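Local coordinates for protein polyketide biosynthesis 3-hydroxy-3-methylglutaryl-ACP synthase PksG (Bacillus subtilis, PDB 4YXT) that catalyses the aldol condensation of acetyl-loaded acyl carrier protein with a beta-ketothioester polyketide intermediate on the route to the antibiotic bacillaene, at residues E7-T15 against F54-I62; S167-V175 against V294-L304. The protein carries 1 engineered substitution. All blocks are in the same frame, centred on the assembly; numbering follows the deposited sequence.

Contacts 1 and 2 cover the two faces of neighbouring antiparallel strands, 5-12 and 170-178, in one mixed sheet; their centres lie 11 Å apart. Probable backbone hydrogen bonds join the strands, F12 N to A172 O at 2.8 Å and A174 N to N10 O at 2.9 Å. V11 CG1 meets L304 CD1 at 3.3 Å, and F54 CE2 reaches G171 N at 3.3 Å. Contact 1 is away from the annotated sites. Contact 2 borders the catalytic residues assigned by similarity: the N296 side chain is about 4 Å from that of H250, and M298 about 4 Å from C114. The third catalytic position, A82, carries the engineered substitution.

Contact 1 (E7-T15 against F54-I62); sequences EAMNVFGGT and FGVNAAKPI
N10 of strand 8-12 reaches into helix 54-62, where its ND2 donates to A58 O at 2.9 Å with an N-H...O angle of 153°. The acceptor sits in the plane of the N10 amide, while ND2 is tilted from the carbonyl plane of A58. A58 O lacks its usual helical partner: the N-H of I62 makes a weak bond to A59 O instead, in the kink at P61, which has no N-H to give to N57 O. With CG anti to the backbone N (chi1 -172°), the amide is carried from the strand to the kink, where the N10 side chain crosses that of P61 at about a right angle, ND2 3.6 Å from P61 CG.

F12 carries the other half of the contact. Its edge meets the face of F54 in a T-shaped stack, centroids 5.2 Å apart and planes at 85°. N57 CB lies over one face of the F12 ring, 3.7 Å from the centroid, a CH-pi contact, and the backbone N of G14 is over the opposite face. A58 CB fits in close to the strand, 3.9 Å from F12 CB. I62 closes the other end, its CD1 3.8 Å from M9 CA and its CG2 against A8 CB.

Farther out, N57 OD1 accepts from L404 N, and H355 meets F12 ring to ring with nearly parallel planes. M9 and V11 point away from the helix, onto helix 301-312. Helix 54-62 thus runs roughly opposite to strand 8-12 but well askew, on one face of a sheet whose other face is covered by helix 301-312, the layered alpha/beta packing of the thiolase fold.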
# COMPACT_ATOMS: atom_id res chain seq x y z
N GLU A 7 10.34 17.75 -6.22
CA GLU A 7 10.20 19.01 -6.94
C GLU A 7 9.37 20.00 -6.14
O GLU A 7 9.60 21.20 -6.18
CB GLU A 7 9.56 18.77 -8.32
CG GLU A 7 10.41 17.81 -9.14
CD GLU A 7 9.94 17.66 -10.57
OE1 GLU A 7 8.76 17.95 -10.86
OE2 GLU A 7 10.74 17.24 -11.41
N ALA A 8 8.43 19.52 -5.36
CA ALA A 8 7.60 20.44 -4.65
C ALA A 8 6.92 19.65 -3.53
O ALA A 8 6.71 18.47 -3.69
CB ALA A 8 6.59 21.06 -5.60
N MET A 9 6.64 20.29 -2.40
CA MET A 9 5.87 19.63 -1.32
C MET A 9 5.11 20.63 -0.47
O MET A 9 5.56 21.73 -0.29
CB MET A 9 6.77 18.72 -0.44
CG MET A 9 7.57 19.42 0.64
SD MET A 9 8.76 18.30 1.45
CE MET A 9 7.67 17.21 2.34
N ASN A 10 3.93 20.23 -0.00
CA ASN A 10 3.03 21.10 0.69
C ASN A 10 2.28 20.42 1.82
O ASN A 10 1.94 19.27 1.73
CB ASN A 10 2.01 21.73 -0.25
CG ASN A 10 1.19 22.81 0.45
OD1 ASN A 10 1.73 23.58 1.21
ND2 ASN A 10 -0.08 22.80 0.28
N VAL A 11 1.98 21.18 2.85
CA VAL A 11 1.46 20.65 4.09
C VAL A 11 0.09 21.21 4.19
O VAL A 11 -0.03 22.36 3.86
CB VAL A 11 2.27 21.19 5.31
CG1 VAL A 11 1.63 20.85 6.65
CG2 VAL A 11 3.68 20.66 5.28
N PHE A 12 -0.89 20.38 4.57
CA PHE A 12 -2.18 20.80 5.13
C PHE A 12 -2.31 20.28 6.56
O PHE A 12 -2.49 19.06 6.78
CB PHE A 12 -3.36 20.24 4.36
CG PHE A 12 -4.68 20.85 4.76
CD1 PHE A 12 -5.00 22.14 4.37
CD2 PHE A 12 -5.60 20.15 5.54
CE1 PHE A 12 -6.21 22.74 4.73
CE2 PHE A 12 -6.81 20.75 5.90
CZ PHE A 12 -7.10 22.05 5.49
N GLY A 13 -2.23 21.21 7.51
CA GLY A 13 -2.38 20.92 8.94
C GLY A 13 -3.69 21.36 9.54
O GLY A 13 -3.73 21.84 10.66
N GLY A 14 -4.77 21.17 8.80
CA GLY A 14 -6.11 21.28 9.35
C GLY A 14 -6.67 22.66 9.11
O GLY A 14 -5.95 23.60 8.77
N THR A 15 -7.97 22.77 9.29
CA THR A 15 -8.66 24.03 9.21
C THR A 15 -8.94 24.52 10.65
O THR A 15 -9.39 25.63 10.86
CB THR A 15 -9.98 23.84 8.46
OG1 THR A 15 -10.72 22.83 9.11
CG2 THR A 15 -9.77 23.34 7.09
N PHE A 54 -8.12 16.13 3.35
CA PHE A 54 -6.83 16.54 3.91
C PHE A 54 -5.78 16.40 2.83
O PHE A 54 -4.99 17.31 2.71
CB PHE A 54 -6.41 15.72 5.14
CG PHE A 54 -6.72 16.38 6.45
CD1 PHE A 54 -8.01 16.51 6.87
CD2 PHE A 54 -5.69 16.87 7.26
CE1 PHE A 54 -8.30 17.13 8.09
CE2 PHE A 54 -5.95 17.48 8.47
CZ PHE A 54 -7.27 17.62 8.89
N GLY A 55 -5.81 15.30 2.06
CA GLY A 55 -4.85 15.08 0.96
C GLY A 55 -5.01 16.05 -0.23
O GLY A 55 -4.01 16.55 -0.79
N VAL A 56 -6.24 16.27 -0.66
CA VAL A 56 -6.54 17.23 -1.77
C VAL A 56 -6.10 18.60 -1.40
O VAL A 56 -5.34 19.24 -2.13
CB VAL A 56 -7.99 17.19 -2.17
CG1 VAL A 56 -8.41 18.32 -3.13
CG2 VAL A 56 -8.27 15.83 -2.82
N ASN A 57 -6.44 19.00 -0.19
CA ASN A 57 -5.99 20.33 0.29
C ASN A 57 -4.48 20.47 0.38
O ASN A 57 -3.96 21.54 0.10
CB ASN A 57 -6.68 20.67 1.59
CG ASN A 57 -8.16 20.74 1.43
OD1 ASN A 57 -8.64 21.13 0.38
ND2 ASN A 57 -8.90 20.37 2.43
N ALA A 58 -3.75 19.41 0.72
CA ALA A 58 -2.29 19.52 0.66
C ALA A 58 -1.78 19.59 -0.77
O ALA A 58 -0.83 20.32 -1.04
CB ALA A 58 -1.61 18.38 1.44
N ALA A 59 -2.35 18.84 -1.70
CA ALA A 59 -1.73 18.74 -3.05
C ALA A 59 -2.16 19.84 -4.01
O ALA A 59 -1.44 20.21 -4.97
CB ALA A 59 -2.04 17.40 -3.66
N LYS A 60 -3.34 20.35 -3.76
CA LYS A 60 -3.97 21.34 -4.64
C LYS A 60 -3.01 22.50 -4.97
O LYS A 60 -2.80 22.83 -6.18
CB LYS A 60 -5.31 21.76 -4.02
CG LYS A 60 -6.05 22.96 -4.65
CD LYS A 60 -7.02 22.55 -5.74
CE LYS A 60 -8.15 23.55 -5.91
NZ LYS A 60 -7.67 24.96 -5.82
N PRO A 61 -2.35 23.08 -3.94
CA PRO A 61 -1.46 24.16 -4.26
C PRO A 61 -0.26 23.76 -5.12
O PRO A 61 0.26 24.58 -5.90
CB PRO A 61 -1.04 24.69 -2.88
CG PRO A 61 -2.25 24.42 -2.02
CD PRO A 61 -2.67 23.06 -2.50
N ILE A 62 0.17 22.52 -5.02
CA ILE A 62 1.19 22.03 -5.89
C ILE A 62 0.64 21.95 -7.28
O ILE A 62 1.20 22.49 -8.21
CB ILE A 62 1.70 20.65 -5.49
CG1 ILE A 62 2.33 20.71 -4.10
CG2 ILE A 62 2.73 20.20 -6.52
CD1 ILE A 62 2.88 19.36 -3.64

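Contact 2 (S167-V175 against V294-L304); sequences SAGAGAVAV and VGNIMGAALFL
S167 O and N296 N form a short, direct hydrogen bond, 2.6 Å long with an N-H...O angle of 163°, the donor lying in the carbonyl plane. Two residues on, G169 N returns a longer and more bent bond to N296 O, 3.2 Å at 135°. N296 therefore has both backbone groups paired to the loop leading into strand 170-175. Its side-chain OD1 accepts from M298 N at 2.9 Å in an Asx turn, with the donor above the amide carbonyl plane, so the asparagine also fastens the bend before helix 301-304.

G169 and G295 let the two segments come close, their CA atoms 4.3 Å apart. G169 O accepts from S146 OG, and D144 OD2 takes the N-H of G299, polar ties to the chain around strand 137-145.

Beyond these bonds the interface turns apolar. I297 lies against the backbone of G169-G171, its CG2 3.6 Å from G171 O, in the room left by the two glycines. V173 CG1 rests on F303 CB at 3.7 Å, and CG2, anti to the carbonyl carbon, points between A300 and L304. V175 CG2 makes a CH-pi contact over one face of the F303 ring, 4.2 Å from its centroid.

The polar end thus joins the loops through backbone groups alone, while the N296 side chain braces its own turn. This division is consistent with a fixed position for N296 and M298 beside the presumed catalytic residues, with an apolar strand-helix layer behind them.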
# COMPACT_ATOMS: atom_id res chain seq x y z
N SER A 167 -0.72 15.33 21.64
CA SER A 167 0.07 15.20 20.38
C SER A 167 -0.70 14.52 19.22
O SER A 167 -0.15 14.33 18.15
CB SER A 167 1.35 14.41 20.65
OG SER A 167 2.08 15.00 21.73
N ALA A 168 -1.95 14.14 19.47
CA ALA A 168 -2.70 13.28 18.59
C ALA A 168 -3.30 14.12 17.48
O ALA A 168 -4.43 14.57 17.59
CB ALA A 168 -3.81 12.58 19.38
N GLY A 169 -2.56 14.31 16.39
CA GLY A 169 -3.01 15.21 15.34
C GLY A 169 -3.71 14.71 14.09
O GLY A 169 -4.18 13.57 14.00
N ALA A 170 -3.81 15.63 13.13
CA ALA A 170 -4.43 15.39 11.84
C ALA A 170 -3.69 16.26 10.82
O ALA A 170 -3.44 17.44 11.05
CB ALA A 170 -5.88 15.79 11.84
N GLY A 171 -3.37 15.72 9.66
CA GLY A 171 -2.53 16.44 8.75
C GLY A 171 -2.34 15.65 7.49
O GLY A 171 -2.73 14.47 7.46
N ALA A 172 -1.77 16.30 6.47
CA ALA A 172 -1.38 15.64 5.25
C ALA A 172 -0.28 16.42 4.65
O ALA A 172 -0.21 17.64 4.83
CB ALA A 172 -2.55 15.48 4.26
N VAL A 173 0.63 15.70 4.02
CA VAL A 173 1.71 16.29 3.25
C VAL A 173 1.74 15.65 1.85
O VAL A 173 1.72 14.42 1.71
CB VAL A 173 3.11 16.08 3.89
CG1 VAL A 173 4.20 16.81 3.08
CG2 VAL A 173 3.19 16.58 5.31
N ALA A 174 1.81 16.49 0.81
CA ALA A 174 1.76 16.01 -0.53
C ALA A 174 3.11 16.31 -1.09
O ALA A 174 3.64 17.41 -0.88
CB ALA A 174 0.66 16.72 -1.30
N VAL A 175 3.69 15.36 -1.78
CA VAL A 175 5.03 15.45 -2.28
C VAL A 175 5.00 15.06 -3.78
O VAL A 175 4.63 13.94 -4.10
CB VAL A 175 5.96 14.46 -1.54
CG1 VAL A 175 7.35 14.43 -2.15
CG2 VAL A 175 6.09 14.70 -0.03
N VAL A 294 1.14 21.08 14.55
CA VAL A 294 0.15 20.13 14.00
C VAL A 294 -0.12 18.86 14.84
O VAL A 294 -1.24 18.33 14.90
CB VAL A 294 0.60 19.76 12.56
CG1 VAL A 294 -0.54 19.09 11.82
CG2 VAL A 294 0.95 21.04 11.81
N GLY A 295 0.91 18.39 15.51
CA GLY A 295 0.79 17.13 16.23
C GLY A 295 1.47 16.00 15.49
O GLY A 295 2.16 16.22 14.54
N ASN A 296 1.32 14.80 16.02
CA ASN A 296 1.74 13.59 15.37
C ASN A 296 0.77 13.30 14.23
O ASN A 296 -0.41 13.00 14.43
CB ASN A 296 1.74 12.39 16.34
CG ASN A 296 2.04 11.07 15.65
OD1 ASN A 296 2.71 11.01 14.60
ND2 ASN A 296 1.53 10.00 16.23
N ILE A 297 1.31 13.37 13.03
CA ILE A 297 0.52 13.18 11.81
C ILE A 297 0.83 11.83 11.20
O ILE A 297 0.53 11.59 10.04
CB ILE A 297 0.86 14.35 10.84
CG1 ILE A 297 0.31 15.63 11.42
CG2 ILE A 297 0.25 14.21 9.48
CD1 ILE A 297 -1.05 15.45 11.99
N MET A 298 1.46 10.96 11.98
CA MET A 298 1.68 9.54 11.63
C MET A 298 2.53 9.31 10.37
O MET A 298 3.71 9.68 10.35
CB MET A 298 0.35 8.84 11.62
CG MET A 298 -0.24 8.78 13.03
SD MET A 298 -1.95 8.28 13.05
CE MET A 298 -2.64 9.94 13.13
N GLY A 299 1.93 8.74 9.33
CA GLY A 299 2.57 8.57 8.07
C GLY A 299 3.18 9.83 7.48
O GLY A 299 4.12 9.76 6.70
N ALA A 300 2.66 10.99 7.81
CA ALA A 300 3.17 12.21 7.18
C ALA A 300 4.12 12.98 8.10
O ALA A 300 4.62 14.08 7.72
CB ALA A 300 2.01 13.09 6.77
N ALA A 301 4.40 12.43 9.27
CA ALA A 301 5.20 13.16 10.28
C ALA A 301 6.60 13.49 9.77
O ALA A 301 7.01 14.66 9.82
CB ALA A 301 5.31 12.39 11.63
N LEU A 302 7.37 12.50 9.36
CA LEU A 302 8.70 12.83 8.84
C LEU A 302 8.66 13.85 7.69
O LEU A 302 9.50 14.72 7.61
CB LEU A 302 9.43 11.58 8.37
CG LEU A 302 10.73 11.87 7.63
CD1 LEU A 302 11.79 12.39 8.60
CD2 LEU A 302 11.15 10.58 6.98
N PHE A 303 7.72 13.73 6.75
CA PHE A 303 7.64 14.73 5.71
C PHE A 303 7.42 16.14 6.26
O PHE A 303 8.02 17.06 5.73
CB PHE A 303 6.56 14.40 4.69
CG PHE A 303 6.84 13.17 3.85
CD1 PHE A 303 8.15 12.77 3.54
CD2 PHE A 303 5.78 12.44 3.32
CE1 PHE A 303 8.38 11.64 2.76
CE2 PHE A 303 6.01 11.30 2.53
CZ PHE A 303 7.31 10.92 2.25
N LEU A 304 6.58 16.28 7.30
CA LEU A 304 6.30 17.53 7.95
C LEU A 304 7.53 18.14 8.60
O LEU A 304 7.67 19.37 8.59
CB LEU A 304 5.18 17.34 9.00
CG LEU A 304 4.58 18.58 9.67
CD1 LEU A 304 3.85 19.43 8.67
CD2 LEU A 304 3.64 18.21 10.83